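PDB 6XF9: packaging protein UL32 from Human herpesvirus 8 type M, which probably acts in directing newly made capsids to nuclear replication compartments, so controlling cleavage and packaging of viral DNA, and forms a zinc-binding pentameric ring. Local coordinates for residues L329-M343 with I355-F368. Sequence-based numbering, arbitrary orientation.
With ZN (zinc ion), chain P.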
ATOM      1  N   LEU D 329      10.236 -16.350  33.643  1.00 45.15           N
ATOM      2  CA  LEU D 329      10.487 -15.252  34.565  1.00 45.16           C
ATOM      3  C   LEU D 329       9.460 -15.224  35.701  1.00 45.15           C
ATOM      4  O   LEU D 329       9.800 -14.874  36.834  1.00 45.82           O
ATOM      5  CB  LEU D 329      10.506 -13.933  33.806  1.00 42.74           C
ATOM      6  CG  LEU D 329      11.722 -13.829  32.906  1.00 42.61           C
ATOM      7  CD1 LEU D 329      11.614 -12.659  31.910  1.00 39.45           C
ATOM      8  CD2 LEU D 329      12.906 -13.709  33.801  1.00 44.68           C
ATOM      9  N   VAL D 330       8.194 -15.573  35.433  1.00 43.92           N
ATOM     10  CA  VAL D 330       7.215 -15.498  36.524  1.00 43.41           C
ATOM     11  C   VAL D 330       7.438 -16.624  37.530  1.00 44.77           C
ATOM     12  O   VAL D 330       7.140 -16.466  38.721  1.00 44.69           O
ATOM     13  CB  VAL D 330       5.753 -15.492  36.016  1.00 41.76           C
ATOM     14  CG1 VAL D 330       5.424 -14.195  35.331  1.00 40.08           C
ATOM     15  CG2 VAL D 330       5.478 -16.650  35.101  1.00 41.80           C
ATOM     16  N   ASP D 331       7.944 -17.777  37.083  1.00 56.45           N
ATOM     17  CA  ASP D 331       8.289 -18.849  38.018  1.00 57.55           C
ATOM     18  C   ASP D 331       9.566 -18.537  38.804  1.00 58.39           C
ATOM     19  O   ASP D 331       9.615 -18.771  40.016  1.00 58.61           O
ATOM     20  CB  ASP D 331       8.418 -20.169  37.261  1.00 58.08           C
ATOM     21  CG  ASP D 331       7.067 -20.753  36.905  1.00 57.25           C
ATOM     22  OD1 ASP D 331       6.122 -20.529  37.704  1.00 56.67           O
ATOM     23  OD2 ASP D 331       6.940 -21.388  35.821  1.00 57.06           O
ATOM     24  N   ARG D 332      10.592 -17.979  38.143  1.00 47.89           N
ATOM     25  CA  ARG D 332      11.806 -17.563  38.847  1.00 48.39           C
ATOM     26  C   ARG D 332      11.485 -16.579  39.957  1.00 47.60           C
ATOM     27  O   ARG D 332      12.064 -16.641  41.047  1.00 47.83           O
ATOM     28  CB  ARG D 332      12.772 -16.898  37.884  1.00 48.99           C
ATOM     29  CG  ARG D 332      13.432 -17.790  36.913  1.00 49.91           C
ATOM     30  CD  ARG D 332      14.272 -16.992  35.955  1.00 50.12           C
ATOM     31  NE  ARG D 332      14.848 -17.852  34.938  1.00 50.65           N
ATOM     32  CZ  ARG D 332      16.143 -18.029  34.757  1.00 51.60           C
ATOM     33  NH1 ARG D 332      17.005 -17.379  35.525  1.00 51.92           N
ATOM     34  NH2 ARG D 332      16.566 -18.841  33.792  1.00 51.92           N
ATOM     35  N   ILE D 333      10.597 -15.630  39.675  1.00 50.13           N
ATOM     36  CA  ILE D 333      10.169 -14.680  40.687  1.00 48.84           C
ATOM     37  C   ILE D 333       9.493 -15.409  41.843  1.00 48.89           C
ATOM     38  O   ILE D 333       9.747 -15.117  43.019  1.00 48.57           O
ATOM     39  CB  ILE D 333       9.246 -13.634  40.042  1.00 47.58           C
ATOM     40  CG1 ILE D 333      10.042 -12.774  39.061  1.00 47.64           C
ATOM     41  CG2 ILE D 333       8.586 -12.792  41.092  1.00 46.28           C
ATOM     42  CD1 ILE D 333       9.196 -12.067  38.028  1.00 46.48           C
ATOM     43  N   ALA D 334       8.621 -16.368  41.531  1.00 51.43           N
ATOM     44  CA  ALA D 334       7.970 -17.124  42.595  1.00 51.33           C
ATOM     45  C   ALA D 334       8.983 -17.932  43.389  1.00 52.42           C
ATOM     46  O   ALA D 334       8.907 -17.982  44.619  1.00 52.41           O
ATOM     47  CB  ALA D 334       6.889 -18.032  42.023  1.00 51.24           C
ATOM     48  N   PHE D 335       9.956 -18.548  42.707  1.00 70.56           N
ATOM     49  CA  PHE D 335      10.969 -19.347  43.401  1.00 71.37           C
ATOM     50  C   PHE D 335      11.805 -18.498  44.352  1.00 71.03           C
ATOM     51  O   PHE D 335      12.073 -18.913  45.484  1.00 71.30           O
ATOM     52  CB  PHE D 335      11.895 -20.048  42.402  1.00 72.44           C
ATOM     53  CG  PHE D 335      11.240 -21.188  41.630  1.00 73.14           C
ATOM     54  CD1 PHE D 335       9.894 -21.515  41.817  1.00 72.44           C
ATOM     55  CD2 PHE D 335      11.984 -21.928  40.695  1.00 74.02           C
ATOM     56  CE1 PHE D 335       9.317 -22.558  41.094  1.00 72.57           C
ATOM     57  CE2 PHE D 335      11.408 -22.971  39.972  1.00 73.90           C
ATOM     58  CZ  PHE D 335      10.077 -23.284  40.173  1.00 73.34           C
ATOM     59  N   VAL D 336      12.247 -17.318  43.911  1.00 57.36           N
ATOM     60  CA  VAL D 336      13.052 -16.460  44.785  1.00 56.71           C
ATOM     61  C   VAL D 336      12.259 -16.040  46.018  1.00 55.49           C
ATOM     62  O   VAL D 336      12.775 -16.058  47.136  1.00 55.39           O
ATOM     63  CB  VAL D 336      13.571 -15.240  44.006  1.00 56.02           C
ATOM     64  CG1 VAL D 336      14.047 -14.186  44.969  1.00 54.81           C
ATOM     65  CG2 VAL D 336      14.693 -15.660  43.074  1.00 57.27           C
ATOM     66  N   LEU D 337      10.994 -15.683  45.838  1.00 65.33           N
ATOM     67  CA  LEU D 337      10.167 -15.123  46.902  1.00 64.34           C
ATOM     68  C   LEU D 337       9.337 -16.137  47.684  1.00 64.75           C
ATOM     69  O   LEU D 337       8.618 -15.718  48.595  1.00 64.10           O
ATOM     70  CB  LEU D 337       9.219 -14.065  46.326  1.00 63.28           C
ATOM     71  CG  LEU D 337       9.847 -12.835  45.668  1.00 62.33           C
ATOM     72  CD1 LEU D 337       8.733 -11.895  45.360  1.00 61.20           C
ATOM     73  CD2 LEU D 337      10.847 -12.159  46.608  1.00 61.64           C
ATOM     74  N   ASP D 338       9.354 -17.432  47.340  1.00 94.34           N
ATOM     75  CA  ASP D 338       8.682 -18.408  48.204  1.00 94.66           C
ATOM     76  C   ASP D 338       9.474 -18.641  49.479  1.00 94.99           C
ATOM     77  O   ASP D 338       8.894 -18.796  50.562  1.00 94.80           O
ATOM     78  CB  ASP D 338       8.465 -19.743  47.503  1.00 95.68           C
ATOM     79  CG  ASP D 338       7.801 -20.775  48.425  1.00 96.22           C
ATOM     80  OD1 ASP D 338       6.990 -20.355  49.289  1.00 95.70           O
ATOM     81  OD2 ASP D 338       8.108 -21.991  48.319  1.00 96.94           O
ATOM     82  N   ASN D 339      10.798 -18.574  49.353  1.00 96.61           N
ATOM     83  CA  ASN D 339      11.692 -18.840  50.470  1.00 96.75           C
ATOM     84  C   ASN D 339      11.333 -17.934  51.623  1.00 96.00           C
ATOM     85  O   ASN D 339      11.083 -16.743  51.435  1.00 95.11           O
ATOM     86  CB  ASN D 339      13.150 -18.625  50.060  1.00 97.11           C
ATOM     87  CG  ASN D 339      14.117 -18.866  51.203  1.00 97.58           C
ATOM     88  OD1 ASN D 339      13.711 -19.200  52.316  1.00 97.49           O
ATOM     89  ND2 ASN D 339      15.406 -18.695  50.932  1.00 97.91           N
ATOM     90  N   PRO D 340      11.270 -18.473  52.822  1.00101.31           N
ATOM     91  CA  PRO D 340      10.855 -17.690  53.969  1.00100.60           C
ATOM     92  C   PRO D 340      11.850 -16.641  54.296  1.00 99.94           C
ATOM     93  O   PRO D 340      11.499 -15.683  54.912  1.00 99.26           O
ATOM     94  CB  PRO D 340      10.772 -18.728  55.067  1.00101.91           C
ATOM     95  CG  PRO D 340      10.568 -20.004  54.349  1.00102.75           C
ATOM     96  CD  PRO D 340      11.505 -19.862  53.201  1.00102.56           C
ATOM     97  N   PHE D 341      13.079 -16.821  53.874  1.00 85.81           N
ATOM     98  CA  PHE D 341      14.139 -15.882  54.164  1.00 85.36           C
ATOM     99  C   PHE D 341      14.429 -14.988  53.001  1.00 84.54           C
ATOM    100  O   PHE D 341      15.516 -14.494  52.863  1.00 84.46           O
ATOM    101  CB  PHE D 341      15.413 -16.630  54.524  1.00 85.83           C
ATOM    102  N   ALA D 342      13.444 -14.789  52.158  1.00 66.57           N
ATOM    103  CA  ALA D 342      13.618 -14.024  50.940  1.00 66.10           C
ATOM    104  C   ALA D 342      14.046 -12.608  51.054  1.00 64.80           C
ATOM    105  O   ALA D 342      13.662 -11.900  51.929  1.00 63.90           O
ATOM    106  CB  ALA D 342      12.347 -14.066  50.153  1.00 65.86           C
ATOM    107  N   MET D 343      14.856 -12.186  50.116  1.00 73.23           N
ATOM    108  CA  MET D 343      15.288 -10.783  50.159  1.00 71.96           C
ATOM    109  C   MET D 343      15.872 -10.317  51.490  1.00 71.51           C
ATOM    110  O   MET D 343      15.415  -9.322  52.054  1.00 70.38           O
ATOM    111  CB  MET D 343      14.134  -9.862  49.750  1.00 70.69           C
ATOM    112  CG  MET D 343      13.583 -10.140  48.360  1.00 70.81           C
ATOM    113  SD  MET D 343      12.237  -9.028  47.909  1.00 69.58           S
ATOM    114  CE  MET D 343      13.071  -7.445  47.973  1.00 67.64           C
ATOM    115  N   ILE D 355       6.730  -6.365  48.905  1.00 53.94           N
ATOM    116  CA  ILE D 355       7.309  -6.917  47.682  1.00 54.16           C
ATOM    117  C   ILE D 355       6.969  -8.398  47.554  1.00 55.77           C
ATOM    118  O   ILE D 355       6.574  -8.872  46.484  1.00 56.53           O
ATOM    119  CB  ILE D 355       8.828  -6.664  47.653  1.00 53.74           C
ATOM    120  CG1 ILE D 355       9.117  -5.158  47.508  1.00 51.84           C
ATOM    121  CG2 ILE D 355       9.504  -7.462  46.544  1.00 54.66           C
ATOM    122  CD1 ILE D 355      10.607  -4.806  47.568  1.00 51.42           C
ATOM    123  N   ARG D 356       7.116  -9.150  48.644  1.00 73.04           N
ATOM    124  CA  ARG D 356       6.841 -10.587  48.620  1.00 74.24           C
ATOM    125  C   ARG D 356       5.364 -10.904  48.496  1.00 74.44           C
ATOM    126  O   ARG D 356       5.015 -12.036  48.150  1.00 75.55           O
ATOM    127  CB  ARG D 356       7.416 -11.240  49.866  1.00 74.87           C
ATOM    128  CG  ARG D 356       8.920 -11.097  49.906  1.00 75.09           C
ATOM    129  CD  ARG D 356       9.501 -11.852  51.063  1.00 76.01           C
ATOM    130  NE  ARG D 356       9.138 -13.262  50.992  1.00 77.30           N
ATOM    131  CZ  ARG D 356       9.257 -14.108  52.008  1.00 77.95           C
ATOM    132  NH1 ARG D 356       9.752 -13.677  53.165  1.00 77.70           N
ATOM    133  NH2 ARG D 356       8.908 -15.383  51.860  1.00 78.76           N
ATOM    134  N   GLY D 357       4.489  -9.960  48.842  1.00 57.78           N
ATOM    135  CA  GLY D 357       3.062 -10.154  48.652  1.00 57.84           C
ATOM    136  C   GLY D 357       2.573  -9.854  47.251  1.00 57.85           C
ATOM    137  O   GLY D 357       1.481 -10.297  46.882  1.00 58.31           O
ATOM    138  N   CYS D 358       3.335  -9.076  46.480  1.00 56.66           N
ATOM    139  CA  CYS D 358       2.975  -8.809  45.098  1.00 56.43           C
ATOM    140  C   CYS D 358       2.903 -10.107  44.312  1.00 57.36           C
ATOM    141  O   CYS D 358       3.634 -11.064  44.584  1.00 58.20           O
ATOM    142  CB  CYS D 358       3.980  -7.860  44.447  1.00 55.49           C
ATOM    143  SG  CYS D 358       3.903  -6.138  45.033  1.00 54.25           S
ATOM    144  N   THR D 359       2.021 -10.127  43.317  1.00 45.81           N
ATOM    145  CA  THR D 359       1.919 -11.281  42.446  1.00 46.39           C
ATOM    146  C   THR D 359       3.154 -11.366  41.549  1.00 46.49           C
ATOM    147  O   THR D 359       3.797 -10.350  41.274  1.00 45.99           O
ATOM    148  CB  THR D 359       0.649 -11.180  41.606  1.00 45.99           C
ATOM    149  OG1 THR D 359       0.847 -10.250  40.531  1.00 45.32           O
ATOM    150  CG2 THR D 359      -0.468 -10.686  42.457  1.00 45.69           C
ATOM    151  N   PRO D 360       3.501 -12.569  41.069  1.00 41.63           N
ATOM    152  CA  PRO D 360       4.648 -12.673  40.144  1.00 41.98           C
ATOM    153  C   PRO D 360       4.447 -11.878  38.874  1.00 41.19           C
ATOM    154  O   PRO D 360       5.430 -11.516  38.225  1.00 41.38           O
ATOM    155  CB  PRO D 360       4.761 -14.180  39.865  1.00 42.94           C
ATOM    156  CG  PRO D 360       3.960 -14.854  40.961  1.00 42.91           C
ATOM    157  CD  PRO D 360       2.867 -13.877  41.308  1.00 42.13           C
ATOM    158  N   GLN D 361       3.203 -11.631  38.463  1.00 54.93           N
ATOM    159  CA  GLN D 361       2.988 -10.747  37.326  1.00 53.47           C
ATOM    160  C   GLN D 361       3.337  -9.299  37.662  1.00 53.03           C
ATOM    161  O   GLN D 361       3.945  -8.615  36.841  1.00 52.38           O
ATOM    162  CB  GLN D 361       1.546 -10.827  36.853  1.00 52.88           C
ATOM    163  CG  GLN D 361       1.139 -12.104  36.144  1.00 52.99           C
ATOM    164  CD  GLN D 361       0.786 -13.208  37.087  1.00 54.03           C
ATOM    165  OE1 GLN D 361       0.604 -12.981  38.280  1.00 54.64           O
ATOM    166  NE2 GLN D 361       0.621 -14.409  36.552  1.00 54.49           N
ATOM    167  N   GLU D 362       2.961  -8.796  38.848  1.00 57.22           N
ATOM    168  CA  GLU D 362       3.319  -7.414  39.179  1.00 56.58           C
ATOM    169  C   GLU D 362       4.818  -7.236  39.162  1.00 56.65           C
ATOM    170  O   GLU D 362       5.321  -6.220  38.675  1.00 55.51           O
ATOM    171  CB  GLU D 362       2.778  -6.984  40.540  1.00 56.66           C
ATOM    172  CG  GLU D 362       1.259  -7.037  40.682  1.00 57.00           C
ATOM    173  CD  GLU D 362       0.769  -6.325  41.928  1.00 56.99           C
ATOM    174  OE1 GLU D 362       0.405  -7.045  42.894  1.00 57.29           O
ATOM    175  OE2 GLU D 362       0.797  -5.062  41.956  1.00 56.82           O
ATOM    176  N   ILE D 363       5.549  -8.208  39.712  1.00 42.22           N
ATOM    177  CA  ILE D 363       7.004  -8.123  39.733  1.00 41.79           C
ATOM    178  C   ILE D 363       7.558  -8.365  38.337  1.00 42.25           C
ATOM    179  O   ILE D 363       8.491  -7.681  37.900  1.00 40.49           O
ATOM    180  CB  ILE D 363       7.565  -9.113  40.769  1.00 42.99           C
ATOM    181  CG1 ILE D 363       7.173  -8.656  42.169  1.00 42.20           C
ATOM    182  CG2 ILE D 363       9.074  -9.224  40.681  1.00 43.22           C
ATOM    183  CD1 ILE D 363       7.225  -9.742  43.181  1.00 43.24           C
ATOM    184  N   HIS D 364       6.986  -9.327  37.603  1.00 44.02           N
ATOM    185  CA  HIS D 364       7.373  -9.522  36.206  1.00 42.72           C
ATOM    186  C   HIS D 364       7.169  -8.246  35.409  1.00 39.76           C
ATOM    187  O   HIS D 364       8.061  -7.803  34.678  1.00 38.08           O
ATOM    188  CB  HIS D 364       6.556 -10.651  35.577  1.00 43.16           C
ATOM    189  CG  HIS D 364       6.897 -10.917  34.140  1.00 41.89           C
ATOM    190  ND1 HIS D 364       5.956 -11.305  33.208  1.00 40.68           N
ATOM    191  CD2 HIS D 364       8.080 -10.870  33.481  1.00 41.35           C
ATOM    192  CE1 HIS D 364       6.543 -11.468  32.034  1.00 39.51           C
ATOM    193  NE2 HIS D 364       7.831 -11.212  32.173  1.00 39.87           N
ATOM    194  N   LYS D 365       5.975  -7.657  35.520  1.00 41.85           N
ATOM    195  CA  LYS D 365       5.662  -6.428  34.800  1.00 39.04           C
ATOM    196  C   LYS D 365       6.632  -5.327  35.156  1.00 37.48           C
ATOM    197  O   LYS D 365       7.096  -4.592  34.279  1.00 35.41           O
ATOM    198  CB  LYS D 365       4.245  -5.992  35.118  1.00 39.56           C
ATOM    199  CG  LYS D 365       3.944  -4.599  34.717  1.00 37.75           C
ATOM    200  CD  LYS D 365       2.588  -4.196  35.244  1.00 38.71           C
ATOM    201  CE  LYS D 365       2.451  -2.713  35.183  1.00 37.57           C
ATOM    202  NZ  LYS D 365       1.065  -2.341  35.471  1.00 38.98           N
ATOM    203  N   HIS D 366       6.953  -5.190  36.435  1.00 42.90           N
ATOM    204  CA  HIS D 366       7.736  -4.035  36.857  1.00 40.88           C
ATOM    205  C   HIS D 366       9.198  -4.169  36.492  1.00 40.06           C
ATOM    206  O   HIS D 366       9.803  -3.207  36.019  1.00 38.20           O
ATOM    207  CB  HIS D 366       7.599  -3.825  38.376  1.00 42.04           C
ATOM    208  CG  HIS D 366       8.518  -2.777  38.924  1.00 39.99           C
ATOM    209  ND1 HIS D 366       8.226  -1.427  38.871  1.00 38.32           N
ATOM    210  CD2 HIS D 366       9.734  -2.881  39.505  1.00 39.69           C
ATOM    211  CE1 HIS D 366       9.226  -0.750  39.407  1.00 37.09           C
ATOM    212  NE2 HIS D 366      10.158  -1.607  39.788  1.00 37.86           N
ATOM    213  N   LEU D 367       9.792  -5.344  36.669  1.00 38.88           N
ATOM    214  CA  LEU D 367      11.230  -5.462  36.438  1.00 38.84           C
ATOM    215  C   LEU D 367      11.587  -5.748  34.987  1.00 38.44           C
ATOM    216  O   LEU D 367      12.705  -5.431  34.568  1.00 38.14           O
ATOM    217  CB  LEU D 367      11.838  -6.568  37.308  1.00 41.80           C
ATOM    218  CG  LEU D 367      11.914  -6.354  38.820  1.00 42.09           C
ATOM    219  CD1 LEU D 367      12.303  -7.660  39.488  1.00 45.07           C
ATOM    220  CD2 LEU D 367      12.896  -5.269  39.165  1.00 40.43           C
ATOM    221  N   PHE D 368      10.692  -6.371  34.204  1.00 36.28           N
ATOM    222  CA  PHE D 368      11.083  -6.863  32.888  1.00 35.94           C
ATOM    223  C   PHE D 368      10.198  -6.406  31.737  1.00 33.74           C
ATOM    224  O   PHE D 368      10.635  -6.532  30.594  1.00 33.02           O
ATOM    225  CB  PHE D 368      11.129  -8.404  32.876  1.00 38.96           C
ATOM    226  CG  PHE D 368      12.014  -9.025  33.954  1.00 41.91           C
ATOM    227  CD1 PHE D 368      13.389  -9.124  33.780  1.00 42.73           C
ATOM    228  CD2 PHE D 368      11.460  -9.522  35.135  1.00 44.00           C
ATOM    229  CE1 PHE D 368      14.204  -9.696  34.764  1.00 45.68           C
ATOM    230  CE2 PHE D 368      12.279 -10.104  36.130  1.00 46.79           C
ATOM    231  CZ  PHE D 368      13.645 -10.184  35.937  1.00 47.53           C
TER
HETATM  232 ZN    ZN P 502       6.364  -0.395  38.329  1.00 47.64          ZN
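Helix 360-368 brings H366 to a zinc site of three cysteines and one histidine, completed by C296, C299 and C373, and helix 329-338 packs across it at 115°, with I333 as a knob in the hole formed by P360, I363, H364 and F368. The two branches of I333 divide the work: I333 CG2 lies 3.6 Å from I363 CG2, while CD1 presses on the backbone at H364 and meets the edge of the F368 ring. One face of that ring receives L329, whose CD2 sits 4.3 Å from the F368 ring centroid in a CH-pi contact; L367 CB covers the opposite face. V330 CG1 comes obliquely to the H364 ring, 3.6 Å from H364 ND1, an atom hydrogen-bonded to Y466 OH. Further along, L337 and I363 meet tip to tip, their CD1 atoms a tight 3.4 Å apart.

At the C-terminal end of helix 329-338 the contact turns polar. The R356 chain bends at chi3 (58°), bringing its guanidinium against the turn 339-342. R356 NH2 donates to L337 O at 3.3 Å, near the guanidinium plane, with NE adding a weak bond to the same oxygen; R356 NH1 reaches P340 O at 3.2 Å, tilted from that plane. A342 CB lies over one guanidinium face. M343 SD then rests 3.4 Å from I355 CG2, the two side chains crossing at about a right angle.

D338, next to L337, forms a salt bridge with R63 of a second subunit. The chemistry thus splits in two: apolar interlocking joins the zinc-bearing helix to one that faces the neighbouring subunit, and one arginine bridges a carbonyl of the last helical turn and one of the poorly ordered turn that follows.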